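Side-chain contacts in 2-dehydropantoate 2-reductase (Enterococcus faecium, PDB 3WFI), which is a D-mandelate dehydrogenase of the ketopantoate reductase family, interconverting D-mandelate and its 2-keto acid with NAD(H) as coenzyme: residues N105-E110 and Y182-K187; K187-G192 and N223-V228; P259-D264 and T272-I277; A280-G285 and Y294-T299. One frame throughout, in Å; residues are numbered along the deposited sequence.

Contact 1: residues N105-E110 and Y182-K187; sequences NGIGHE and YSIYRK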
loop_
_atom_site.group_PDB
_atom_site.type_symbol
_atom_site.label_atom_id
_atom_site.label_comp_id
_atom_site.label_asym_id
_atom_site.label_seq_id
_atom_site.Cartn_x
_atom_site.Cartn_y
_atom_site.Cartn_z
ATOM N N ASN B 105 3.292 20.680 -15.838
ATOM C CA ASN B 105 2.207 19.736 -16.040
ATOM C C ASN B 105 2.090 18.841 -14.813
ATOM O O ASN B 105 2.657 17.747 -14.774
ATOM C CB ASN B 105 2.439 18.924 -17.325
ATOM C CG ASN B 105 2.569 19.813 -18.560
ATOM O OD1 ASN B 105 2.227 21.002 -18.528
ATOM N ND2 ASN B 105 3.061 19.240 -19.654
ATOM N N GLY B 106 1.360 19.327 -13.806
ATOM C CA GLY B 106 1.107 18.562 -12.583
ATOM C C GLY B 106 -0.059 19.088 -11.761
ATOM O O GLY B 106 -0.496 20.218 -11.948
ATOM N N ILE B 107 -0.546 18.257 -10.841
ATOM C CA ILE B 107 -1.674 18.593 -9.977
ATOM C C ILE B 107 -1.233 19.077 -8.593
ATOM O O ILE B 107 -0.292 18.562 -8.014
ATOM C CB ILE B 107 -2.638 17.378 -9.853
ATOM C CG1 ILE B 107 -4.028 17.837 -9.418
ATOM C CG2 ILE B 107 -2.099 16.280 -8.930
ATOM C CD1 ILE B 107 -4.815 18.382 -10.581
ATOM N N GLY B 108 -1.920 20.082 -8.071
ATOM C CA GLY B 108 -1.651 20.567 -6.726
ATOM C C GLY B 108 -0.621 21.682 -6.618
ATOM O O GLY B 108 -0.391 22.184 -5.522
ATOM N N HIS B 109 -0.025 22.100 -7.739
ATOM C CA HIS B 109 0.941 23.201 -7.704
ATOM C C HIS B 109 0.289 24.489 -7.248
ATOM O O HIS B 109 0.903 25.272 -6.541
ATOM C CB HIS B 109 1.592 23.433 -9.058
ATOM C CG HIS B 109 2.359 22.261 -9.563
ATOM N ND1 HIS B 109 2.479 21.981 -10.902
ATOM C CD2 HIS B 109 3.024 21.277 -8.909
ATOM C CE1 HIS B 109 3.206 20.887 -11.057
ATOM N NE2 HIS B 109 3.548 20.440 -9.863
ATOM N N GLU B 110 -0.966 24.690 -7.648
ATOM C CA GLU B 110 -1.751 25.857 -7.251
ATOM C C GLU B 110 -1.788 26.059 -5.732
ATOM O O GLU B 110 -1.832 27.195 -5.260
ATOM C CB GLU B 110 -3.174 25.820 -7.868
ATOM C CG GLU B 110 -4.189 24.795 -7.327
ATOM C CD GLU B 110 -3.972 23.376 -7.824
ATOM O OE1 GLU B 110 -3.011 23.129 -8.567
ATOM O OE2 GLU B 110 -4.762 22.479 -7.455
ATOM N N TYR B 182 -9.298 20.142 -16.136
ATOM C CA TYR B 182 -9.802 18.786 -16.259
ATOM C C TYR B 182 -8.725 17.864 -16.781
ATOM O O TYR B 182 -8.512 16.797 -16.214
ATOM C CB TYR B 182 -10.996 18.739 -17.207
ATOM C CG TYR B 182 -11.661 17.370 -17.326
ATOM C CD1 TYR B 182 -12.844 17.090 -16.665
ATOM C CD2 TYR B 182 -11.102 16.368 -18.123
ATOM C CE1 TYR B 182 -13.464 15.860 -16.798
ATOM C CE2 TYR B 182 -11.702 15.122 -18.257
ATOM C CZ TYR B 182 -12.889 14.873 -17.588
ATOM O OH TYR B 182 -13.483 13.638 -17.699
ATOM N N SER B 183 -8.034 18.276 -17.849
ATOM C CA SER B 183 -7.076 17.396 -18.506
ATOM C C SER B 183 -5.851 17.171 -17.624
ATOM O O SER B 183 -5.249 16.093 -17.653
ATOM C CB SER B 183 -6.686 17.903 -19.910
ATOM O OG SER B 183 -5.416 18.508 -19.888
ATOM N N ILE B 184 -5.512 18.168 -16.804
ATOM C CA ILE B 184 -4.428 18.048 -15.835
ATOM C C ILE B 184 -4.813 17.023 -14.730
ATOM O O ILE B 184 -3.978 16.223 -14.287
ATOM C CB ILE B 184 -4.068 19.420 -15.172
ATOM C CG1 ILE B 184 -3.513 20.476 -16.138
ATOM C CG2 ILE B 184 -3.105 19.243 -13.995
ATOM C CD1 ILE B 184 -3.285 20.111 -17.582
ATOM N N TYR B 185 -6.065 17.054 -14.273
ATOM C CA TYR B 185 -6.537 16.052 -13.296
ATOM C C TYR B 185 -6.549 14.657 -13.902
ATOM O O TYR B 185 -6.112 13.715 -13.268
ATOM C CB TYR B 185 -7.909 16.410 -12.723
ATOM C CG TYR B 185 -7.872 16.999 -11.314
ATOM C CD1 TYR B 185 -8.123 18.349 -11.090
ATOM C CD2 TYR B 185 -7.630 16.182 -10.194
ATOM C CE1 TYR B 185 -8.106 18.871 -9.789
ATOM C CE2 TYR B 185 -7.610 16.691 -8.898
ATOM C CZ TYR B 185 -7.853 18.024 -8.690
ATOM O OH TYR B 185 -7.820 18.464 -7.381
ATOM N N ARG B 186 -6.997 14.545 -15.150
ATOM C CA ARG B 186 -7.035 13.253 -15.846
ATOM C C ARG B 186 -5.638 12.666 -16.007
ATOM O O ARG B 186 -5.409 11.483 -15.743
ATOM C CB ARG B 186 -7.692 13.428 -17.223
ATOM C CG ARG B 186 -7.774 12.174 -18.086
ATOM C CD ARG B 186 -8.801 12.425 -19.185
ATOM N NE ARG B 186 -8.912 11.377 -20.193
ATOM C CZ ARG B 186 -8.109 11.239 -21.244
ATOM N NH1 ARG B 186 -7.055 12.037 -21.410
ATOM N NH2 ARG B 186 -8.347 10.268 -22.123
ATOM N N LYS B 187 -4.692 13.492 -16.441
ATOM C CA LYS B 187 -3.305 13.065 -16.503
ATOM C C LYS B 187 -2.763 12.667 -15.111
ATOM O O LYS B 187 -2.000 11.713 -14.984
ATOM C CB LYS B 187 -2.444 14.167 -17.125
ATOM C CG LYS B 187 -0.942 13.897 -17.118
ATOM C CD LYS B 187 -0.595 12.583 -17.806
ATOM C CE LYS B 187 0.915 12.386 -17.910
ATOM N NZ LYS B 187 1.270 10.938 -18.017
#

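Contact 2: residues K187-G192 and N223-V228; sequences KACVNG and NEFAKV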
loop_
_atom_site.group_PDB
_atom_site.type_symbol
_atom_site.label_atom_id
_atom_site.label_comp_id
_atom_site.label_asym_id
_atom_site.label_seq_id
_atom_site.Cartn_x
_atom_site.Cartn_y
_atom_site.Cartn_z
ATOM N N LYS B 187 -4.692 13.492 -16.441
ATOM C CA LYS B 187 -3.305 13.065 -16.503
ATOM C C LYS B 187 -2.763 12.667 -15.111
ATOM O O LYS B 187 -2.000 11.713 -14.984
ATOM C CB LYS B 187 -2.444 14.167 -17.125
ATOM C CG LYS B 187 -0.942 13.897 -17.118
ATOM C CD LYS B 187 -0.595 12.583 -17.806
ATOM C CE LYS B 187 0.915 12.386 -17.910
ATOM N NZ LYS B 187 1.270 10.938 -18.017
ATOM N N ALA B 188 -3.106 13.425 -14.076
ATOM C CA ALA B 188 -2.584 13.123 -12.731
ATOM C C ALA B 188 -3.093 11.785 -12.213
ATOM O O ALA B 188 -2.387 11.108 -11.446
ATOM C CB ALA B 188 -2.915 14.241 -11.747
ATOM N N CYS B 189 -4.304 11.402 -12.637
ATOM C CA CYS B 189 -4.843 10.085 -12.305
ATOM C C CYS B 189 -3.944 8.976 -12.883
ATOM O O CYS B 189 -3.621 8.006 -12.199
ATOM C CB CYS B 189 -6.295 9.936 -12.798
ATOM S SG CYS B 189 -7.514 10.896 -11.852
ATOM N N VAL B 190 -3.504 9.139 -14.128
ATOM C CA VAL B 190 -2.520 8.214 -14.712
ATOM C C VAL B 190 -1.226 8.216 -13.893
ATOM O O VAL B 190 -0.664 7.162 -13.598
ATOM C CB VAL B 190 -2.187 8.571 -16.181
ATOM C CG1 VAL B 190 -1.183 7.582 -16.750
ATOM C CG2 VAL B 190 -3.452 8.622 -17.033
ATOM N N ASN B 191 -0.759 9.407 -13.521
ATOM C CA ASN B 191 0.494 9.536 -12.773
ATOM C C ASN B 191 0.358 9.039 -11.334
ATOM O O ASN B 191 1.335 8.591 -10.744
ATOM C CB ASN B 191 1.005 10.969 -12.780
ATOM C CG ASN B 191 1.454 11.418 -14.158
ATOM O OD1 ASN B 191 1.792 10.602 -15.025
ATOM N ND2 ASN B 191 1.421 12.716 -14.379
ATOM N N GLY B 192 -0.860 9.094 -10.803
ATOM C CA GLY B 192 -1.150 8.612 -9.465
ATOM C C GLY B 192 -1.492 7.136 -9.347
ATOM O O GLY B 192 -1.765 6.656 -8.245
ATOM N N ASN B 223 -11.129 7.362 -7.940
ATOM C CA ASN B 223 -12.263 7.912 -7.200
ATOM C C ASN B 223 -11.859 8.907 -6.141
ATOM O O ASN B 223 -12.560 9.883 -5.909
ATOM C CB ASN B 223 -13.134 6.804 -6.618
ATOM C CG ASN B 223 -14.214 6.399 -7.569
ATOM O OD1 ASN B 223 -15.201 7.114 -7.732
ATOM N ND2 ASN B 223 -14.048 5.259 -8.199
ATOM N N GLU B 224 -10.711 8.683 -5.514
ATOM C CA GLU B 224 -10.176 9.645 -4.560
ATOM C C GLU B 224 -9.804 10.960 -5.262
ATOM O O GLU B 224 -10.195 12.039 -4.812
ATOM C CB GLU B 224 -8.966 9.064 -3.802
ATOM C CG GLU B 224 -9.318 7.881 -2.916
ATOM C CD GLU B 224 -8.159 7.357 -2.087
ATOM O OE1 GLU B 224 -7.040 7.902 -2.193
ATOM O OE2 GLU B 224 -8.370 6.366 -1.355
ATOM N N PHE B 225 -9.061 10.869 -6.358
ATOM C CA PHE B 225 -8.760 12.047 -7.195
ATOM C C PHE B 225 -10.044 12.807 -7.576
ATOM O O PHE B 225 -10.110 14.038 -7.489
ATOM C CB PHE B 225 -8.023 11.625 -8.482
ATOM C CG PHE B 225 -6.526 11.482 -8.332
ATOM C CD1 PHE B 225 -5.971 10.440 -7.602
ATOM C CD2 PHE B 225 -5.656 12.384 -8.971
ATOM C CE1 PHE B 225 -4.591 10.295 -7.493
ATOM C CE2 PHE B 225 -4.280 12.247 -8.864
ATOM C CZ PHE B 225 -3.749 11.193 -8.131
ATOM N N ALA B 226 -11.064 12.055 -7.993
ATOM C CA ALA B 226 -12.329 12.639 -8.464
ATOM C C ALA B 226 -13.139 13.330 -7.362
ATOM O O ALA B 226 -13.759 14.363 -7.605
ATOM C CB ALA B 226 -13.162 11.576 -9.136
ATOM N N LYS B 227 -13.142 12.748 -6.161
ATOM C CA LYS B 227 -13.823 13.354 -5.011
ATOM C C LYS B 227 -13.205 14.695 -4.646
ATOM O O LYS B 227 -13.910 15.667 -4.378
ATOM C CB LYS B 227 -13.790 12.424 -3.792
ATOM C CG LYS B 227 -14.924 11.438 -3.725
ATOM C CD LYS B 227 -14.918 10.629 -2.428
ATOM C CE LYS B 227 -16.006 9.543 -2.456
ATOM N NZ LYS B 227 -15.790 8.472 -3.483
ATOM N N VAL B 228 -11.880 14.743 -4.660
ATOM C CA VAL B 228 -11.148 15.957 -4.389
ATOM C C VAL B 228 -11.346 16.988 -5.525
ATOM O O VAL B 228 -11.581 18.179 -5.258
ATOM C CB VAL B 228 -9.661 15.606 -4.135
ATOM C CG1 VAL B 228 -8.747 16.779 -4.351
ATOM C CG2 VAL B 228 -9.515 15.039 -2.723
#

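Contact 3: residues P259-D264 and T272-I277; sequences PSMYQD and TEIDYI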
loop_
_atom_site.group_PDB
_atom_site.type_symbol
_atom_site.label_atom_id
_atom_site.label_comp_id
_atom_site.label_asym_id
_atom_site.label_seq_id
_atom_site.Cartn_x
_atom_site.Cartn_y
_atom_site.Cartn_z
ATOM N N PRO B 259 7.243 2.922 -15.735
ATOM C CA PRO B 259 6.916 4.354 -15.678
ATOM C C PRO B 259 8.018 5.193 -15.035
ATOM O O PRO B 259 8.879 4.649 -14.347
ATOM C CB PRO B 259 5.621 4.389 -14.847
ATOM C CG PRO B 259 5.651 3.149 -14.026
ATOM C CD PRO B 259 6.373 2.117 -14.856
ATOM N N SER B 260 7.976 6.507 -15.249
ATOM C CA SER B 260 9.044 7.416 -14.791
ATOM C C SER B 260 9.407 7.256 -13.304
ATOM O O SER B 260 10.585 7.314 -12.943
ATOM C CB SER B 260 8.676 8.872 -15.067
ATOM O OG SER B 260 7.621 9.318 -14.235
ATOM N N MET B 261 8.412 7.043 -12.442
ATOM C CA MET B 261 8.682 6.890 -10.995
ATOM C C MET B 261 9.521 5.658 -10.703
ATOM O O MET B 261 10.400 5.687 -9.840
ATOM C CB MET B 261 7.383 6.836 -10.180
ATOM C CG MET B 261 7.631 6.797 -8.663
ATOM S SD MET B 261 6.131 7.006 -7.697
ATOM C CE MET B 261 5.644 8.670 -8.160
ATOM N N TYR B 262 9.245 4.577 -11.426
ATOM C CA TYR B 262 10.048 3.363 -11.349
ATOM C C TYR B 262 11.490 3.640 -11.796
ATOM O O TYR B 262 12.435 3.183 -11.163
ATOM C CB TYR B 262 9.411 2.259 -12.205
ATOM C CG TYR B 262 10.110 0.924 -12.139
ATOM C CD1 TYR B 262 9.598 -0.103 -11.366
ATOM C CD2 TYR B 262 11.275 0.678 -12.866
ATOM C CE1 TYR B 262 10.230 -1.330 -11.303
ATOM C CE2 TYR B 262 11.913 -0.543 -12.811
ATOM C CZ TYR B 262 11.388 -1.541 -12.022
ATOM O OH TYR B 262 12.009 -2.758 -11.938
ATOM N N GLN B 263 11.643 4.387 -12.890
ATOM C CA GLN B 263 12.966 4.796 -13.379
ATOM C C GLN B 263 13.699 5.630 -12.337
ATOM O O GLN B 263 14.868 5.396 -12.070
ATOM C CB GLN B 263 12.845 5.578 -14.694
ATOM C CG GLN B 263 12.223 4.749 -15.799
ATOM C CD GLN B 263 12.202 5.436 -17.140
ATOM O OE1 GLN B 263 12.552 6.613 -17.269
ATOM N NE2 GLN B 263 11.786 4.696 -18.158
ATOM N N ASP B 264 13.006 6.589 -11.734
ATOM C CA ASP B 264 13.612 7.425 -10.697
ATOM C C ASP B 264 14.139 6.591 -9.527
ATOM O O ASP B 264 15.304 6.686 -9.151
ATOM C CB ASP B 264 12.605 8.442 -10.155
ATOM C CG ASP B 264 12.290 9.562 -11.144
ATOM O OD1 ASP B 264 13.040 9.737 -12.140
ATOM O OD2 ASP B 264 11.295 10.292 -10.888
ATOM N N THR B 272 11.453 10.090 -5.431
ATOM C CA THR B 272 10.336 10.218 -6.344
ATOM C C THR B 272 9.562 11.514 -6.118
ATOM O O THR B 272 9.722 12.182 -5.105
ATOM C CB THR B 272 9.355 9.027 -6.195
ATOM O OG1 THR B 272 8.676 9.115 -4.935
ATOM C CG2 THR B 272 10.099 7.678 -6.292
ATOM N N GLU B 273 8.713 11.838 -7.086
ATOM C CA GLU B 273 7.790 12.958 -7.003
ATOM C C GLU B 273 6.466 12.579 -6.345
ATOM O O GLU B 273 5.483 13.296 -6.509
ATOM C CB GLU B 273 7.465 13.466 -8.397
ATOM C CG GLU B 273 8.650 14.048 -9.108
ATOM C CD GLU B 273 8.220 14.775 -10.363
ATOM O OE1 GLU B 273 7.348 14.224 -11.079
ATOM O OE2 GLU B 273 8.716 15.893 -10.585
ATOM N N ILE B 274 6.449 11.490 -5.576
ATOM C CA ILE B 274 5.200 10.975 -5.005
ATOM C C ILE B 274 4.430 12.046 -4.195
ATOM O O ILE B 274 3.191 12.106 -4.259
ATOM C CB ILE B 274 5.445 9.682 -4.190
ATOM C CG1 ILE B 274 4.131 8.987 -3.835
ATOM C CG2 ILE B 274 6.244 9.967 -2.934
ATOM C CD1 ILE B 274 3.424 8.338 -5.000
ATOM N N ASP B 275 5.144 12.915 -3.481
ATOM C CA ASP B 275 4.466 13.938 -2.664
ATOM C C ASP B 275 3.718 14.971 -3.506
ATOM O O ASP B 275 2.851 15.671 -2.981
ATOM C CB ASP B 275 5.427 14.654 -1.711
ATOM C CG ASP B 275 5.968 13.755 -0.633
ATOM O OD1 ASP B 275 5.221 12.891 -0.106
ATOM O OD2 ASP B 275 7.152 13.910 -0.282
ATOM N N TYR B 276 4.047 15.052 -4.802
ATOM C CA TYR B 276 3.423 16.000 -5.719
ATOM C C TYR B 276 2.397 15.344 -6.619
ATOM O O TYR B 276 1.774 16.017 -7.446
ATOM C CB TYR B 276 4.502 16.711 -6.542
ATOM C CG TYR B 276 5.443 17.399 -5.604
ATOM C CD1 TYR B 276 5.144 18.651 -5.098
ATOM C CD2 TYR B 276 6.574 16.750 -5.129
ATOM C CE1 TYR B 276 5.980 19.269 -4.188
ATOM C CE2 TYR B 276 7.420 17.356 -4.211
ATOM C CZ TYR B 276 7.109 18.615 -3.741
ATOM O OH TYR B 276 7.941 19.231 -2.827
ATOM N N ILE B 277 2.173 14.043 -6.424
ATOM C CA ILE B 277 1.144 13.332 -7.158
ATOM C C ILE B 277 0.092 12.836 -6.164
ATOM O O ILE B 277 -0.835 13.573 -5.833
ATOM C CB ILE B 277 1.747 12.214 -8.043
ATOM C CG1 ILE B 277 2.880 12.783 -8.888
ATOM C CG2 ILE B 277 0.677 11.603 -8.938
ATOM C CD1 ILE B 277 3.778 11.730 -9.531
HETATM O O HOH W 1 8.937 10.024 -9.450
#

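Contact 4: residues A280-G285 and Y294-T299; sequences AISRKG and YCDFLT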
loop_
_atom_site.group_PDB
_atom_site.type_symbol
_atom_site.label_atom_id
_atom_site.label_comp_id
_atom_site.label_asym_id
_atom_site.label_seq_id
_atom_site.Cartn_x
_atom_site.Cartn_y
_atom_site.Cartn_z
ATOM N N ALA B 280 -0.347 15.181 -3.132
ATOM C CA ALA B 280 -1.098 16.411 -3.372
ATOM C C ALA B 280 -2.572 16.148 -3.143
ATOM O O ALA B 280 -3.275 16.967 -2.556
ATOM C CB ALA B 280 -0.836 16.913 -4.796
ATOM N N ILE B 281 -3.033 14.975 -3.581
ATOM C CA ILE B 281 -4.417 14.555 -3.339
ATOM C C ILE B 281 -4.661 14.309 -1.840
ATOM O O ILE B 281 -5.721 14.688 -1.314
ATOM C CB ILE B 281 -4.778 13.319 -4.190
ATOM C CG1 ILE B 281 -4.692 13.655 -5.689
ATOM C CG2 ILE B 281 -6.154 12.773 -3.833
ATOM C CD1 ILE B 281 -5.459 14.892 -6.108
ATOM N N SER B 282 -3.687 13.709 -1.152
ATOM C CA SER B 282 -3.791 13.532 0.307
ATOM C C SER B 282 -3.928 14.873 1.025
ATOM O O SER B 282 -4.771 15.025 1.889
ATOM C CB SER B 282 -2.584 12.782 0.857
ATOM O OG SER B 282 -2.543 11.451 0.346
ATOM N N ARG B 283 -3.101 15.843 0.639
ATOM C CA ARG B 283 -3.152 17.179 1.245
ATOM C C ARG B 283 -4.493 17.892 1.036
ATOM O O ARG B 283 -5.075 18.419 1.991
ATOM C CB ARG B 283 -1.978 18.035 0.755
ATOM C CG ARG B 283 -0.679 17.664 1.451
ATOM C CD ARG B 283 0.442 18.661 1.165
ATOM N NE ARG B 283 0.767 18.806 -0.254
ATOM C CZ ARG B 283 1.446 17.924 -0.980
ATOM N NH1 ARG B 283 1.876 16.772 -0.452
ATOM N NH2 ARG B 283 1.698 18.197 -2.256
ATOM N N LYS B 284 -4.989 17.890 -0.192
ATOM C CA LYS B 284 -6.314 18.441 -0.499
ATOM C C LYS B 284 -7.421 17.700 0.255
ATOM O O LYS B 284 -8.370 18.319 0.766
ATOM C CB LYS B 284 -6.599 18.363 -2.005
ATOM C CG LYS B 284 -5.817 19.335 -2.878
ATOM C CD LYS B 284 -6.009 18.994 -4.352
ATOM C CE LYS B 284 -5.124 19.824 -5.280
ATOM N NZ LYS B 284 -5.479 21.260 -5.204
ATOM N N GLY B 285 -7.306 16.378 0.330
ATOM C CA GLY B 285 -8.262 15.563 1.111
ATOM C C GLY B 285 -8.382 16.000 2.562
ATOM O O GLY B 285 -9.490 16.128 3.096
ATOM N N TYR B 294 -6.079 5.430 -0.018
ATOM C CA TYR B 294 -5.184 4.768 -0.979
ATOM C C TYR B 294 -4.043 5.713 -1.380
ATOM O O TYR B 294 -2.905 5.298 -1.480
ATOM C CB TYR B 294 -5.942 4.247 -2.222
ATOM C CG TYR B 294 -6.600 2.879 -2.055
ATOM C CD1 TYR B 294 -7.286 2.532 -0.897
ATOM C CD2 TYR B 294 -6.522 1.933 -3.071
ATOM C CE1 TYR B 294 -7.891 1.299 -0.769
ATOM C CE2 TYR B 294 -7.111 0.690 -2.956
ATOM C CZ TYR B 294 -7.795 0.374 -1.799
ATOM O OH TYR B 294 -8.394 -0.853 -1.663
ATOM N N CYS B 295 -4.339 6.995 -1.574
ATOM C CA CYS B 295 -3.284 7.984 -1.861
ATOM C C CYS B 295 -2.347 8.125 -0.664
ATOM O O CYS B 295 -1.126 8.199 -0.839
ATOM C CB CYS B 295 -3.879 9.348 -2.253
ATOM S SG CYS B 295 -4.622 9.438 -3.903
ATOM N N ASP B 296 -2.909 8.129 0.544
ATOM C CA ASP B 296 -2.096 8.156 1.785
ATOM C C ASP B 296 -1.143 6.941 1.841
ATOM O O ASP B 296 0.066 7.080 2.029
ATOM C CB ASP B 296 -2.991 8.137 3.021
ATOM C CG ASP B 296 -3.889 9.384 3.154
ATOM O OD1 ASP B 296 -3.814 10.336 2.328
ATOM O OD2 ASP B 296 -4.717 9.385 4.089
ATOM N N PHE B 297 -1.716 5.756 1.678
ATOM C CA PHE B 297 -0.982 4.477 1.811
ATOM C C PHE B 297 0.065 4.298 0.709
ATOM O O PHE B 297 1.198 3.902 0.987
ATOM C CB PHE B 297 -1.983 3.317 1.794
ATOM C CG PHE B 297 -1.473 2.012 2.371
ATOM C CD1 PHE B 297 -2.272 0.882 2.289
ATOM C CD2 PHE B 297 -0.246 1.900 3.028
ATOM C CE1 PHE B 297 -1.863 -0.325 2.807
ATOM C CE2 PHE B 297 0.169 0.687 3.543
ATOM C CZ PHE B 297 -0.634 -0.430 3.434
ATOM N N LEU B 298 -0.307 4.596 -0.528
ATOM C CA LEU B 298 0.619 4.475 -1.640
ATOM C C LEU B 298 1.808 5.421 -1.435
ATOM O O LEU B 298 2.951 5.053 -1.692
ATOM C CB LEU B 298 -0.077 4.752 -2.978
ATOM C CG LEU B 298 0.737 4.424 -4.234
ATOM C CD1 LEU B 298 1.337 3.025 -4.172
ATOM C CD2 LEU B 298 -0.114 4.563 -5.482
ATOM N N THR B 299 1.523 6.642 -0.968
ATOM C CA THR B 299 2.575 7.595 -0.687
ATOM C C THR B 299 3.492 7.062 0.411
ATOM O O THR B 299 4.722 7.083 0.288
ATOM C CB THR B 299 1.979 8.962 -0.299
ATOM O OG1 THR B 299 1.216 9.465 -1.408
ATOM C CG2 THR B 299 3.062 9.955 0.055
HETATM O O HOH W 2 -5.165 12.472 3.870
#

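Contact 1: residues N105-E110 and Y182-K187
The phenol oxygen of Y185 is hydrogen-bonded to E232, outside both segments, and one face of its ring is turned to I107. The tip of I107, CD1, lies over that face near its centre, in a CH-pi contact. Further back on the same chain, I107 CG1 is 3.8 Å from Y185 CE2; the two side chains cross at about a right angle. With CG1 placed anti to the backbone N (chi1 -159°), the branch is extended out of the loop and into the helix surface.

I184, one residue earlier on helix 180-191, touches the same methyl on the side of the ring where I107 lies: I107 CD1 and I184 CG2 are 3.9 Å apart. The same I184 CG2 also lies 3.5 Å from the backbone O of G106, a contact of a methyl group with a carbonyl.

The loop 105-108 follows strand 98-102 of the Rossmann domain, whereas helix 180-191 belongs to the C-terminal helical domain, so this is an interdomain contact. N105, at the start of the loop, is part of the NAD(+) binding site. Beyond I107 the chain turns through G108, whose phi is positive, into helix 109-113. There E110 OE1 receives only a weak bond from G108 N, 3.3 Å long. The other carboxylate oxygen, E110 OE2, forms a stronger link to the helical domain, a salt bridge with K284 NZ.

Contact 2: residues K187-G192 and N223-V228
F225 projects from helix 214-231 straight at the last turn of helix 180-191, where its near end meets C189 and its far end A188 and G192. Its CG is anti to the carbonyl carbon (chi1 -85°), which carries the ring across the gap between the helices. C189 accounts for the near end: its SG lies 3.5 Å from F225 CB and obliquely to the ring, 4.4 Å from the centroid, in a Cys sulfur-aromatic contact. The C189 CA, by contrast, is over a face, 18° from the normal, as a CH-pi neighbour.

The far rim reaches the end of the helix. F225 CE2 is 3.8 Å from A188 CB, and F225 CZ is 3.9 Å from G192 CA, where the chain leaves the helix and the backbone itself can come up to the ring. I281 and C295 also touch F225, so helices 278-288 and 293-308 pack against it too within the C-terminal helical domain.

Between these segments the contact is carried largely by carbon and sulfur. A188 O, which approaches the ring obliquely, 3.4 Å from F225 CE2, already accepts the helical bond from G192 N, so burial beside the phenyl group need cost it little.

Contact 3: residues P259-D264 and T272-I277
Backbones come closest where M261, in the first turn of helix 260-267, faces T272 in the connection to the next helix, with 6.0 Å between their CA atoms. P259 occupies the N-cap position of the one helix and I277 that of the other, helix 278-288, with a 3-10 turn at 274-276 leading up to it. The segment after helix 260-267 thus folds back on the helix's first turn, within the C-terminal helical domain.

M261 carries the packing. Its chain is extended as far as the sulfur and then bends at the last torsion (chi3 -64°), bringing the methyl against the CD1 groups of two isoleucines. M261 CG rests on T272 CG2 at 3.5 Å, M261 CE lies 3.9 Å from I274 CD1, and the same CE meets I277 CD1 tip to tip at 3.8 Å.

T272 turns its hydroxyl elsewhere: OG1 is hydrogen-bonded to E306 and also takes a weak bond from I274 N, as in an ST turn. At the edge of the contact, D264 forms a salt bridge with R270, which, like E273, belongs to the NAD(+) site. A single water joins the segments there, donating to D264 OD2 at 2.8 Å and accepting from E273 N at 3.0 Å.

Contact 4: residues A280-G285 and Y294-T299
S282 lays its hydroxyl over the backbone and side chain of C295, with OG 3.6 Å from C295 CB, and from there bonds to the next residue of the facing helix. The two segments belong to consecutive helices, 278-288 and 293-308, which a short loop joins into a helical hairpin. Over these turns the axes pass 8.7 Å apart and run at 136° to each other, well short of antiparallel.

The polar link is short: S282 OG donates to D296 OD1 across 2.6 Å, using the anti lone pair, the one directed away from the other carboxylate oxygen. The serine OG stands anti to its carbonyl carbon (chi1 -65°), and this points it across the helix interface. T292, in the connecting loop, is also hydrogen-bonded to D296 OD1, so the aspartate ties together both helices and the turn between them. Deeper in, the contact becomes apolar, with I281 CG2 packed on C295 SG at 3.7 Å.

On another side of helix 293-308, the Y294 ring stacks on F297 of the second subunit, which places the hairpin next to the dimer interface. C295 O, one turn before T299, accepts twice from that residue: T299 OG1 at 2.7 Å and T299 N at 3.1 Å reach it from opposite faces of the carbonyl plane.

In the fold
Followed from the N terminus, the four contacts open and close in series; none encloses or crosses another. Contact 1 closes the longest loop, bringing the Rossmann-domain segment 105-110 onto helix 180-191 after 71 intervening residues. Contact 2 starts on that helix, at the shared K187, and joins it to helix 214-231. Contacts 3 and 4 close short loops, the first from helix 260-267 to its exit and the second between the last two helices. The contacts also touch: I277 CG2 of contact 3 packs on G192 of contact 2, D275 O probably accepts from R283 of contact 4, and the E224 carboxylate of contact 2 probably binds the backbone nitrogens of Y294 and C295 of contact 4.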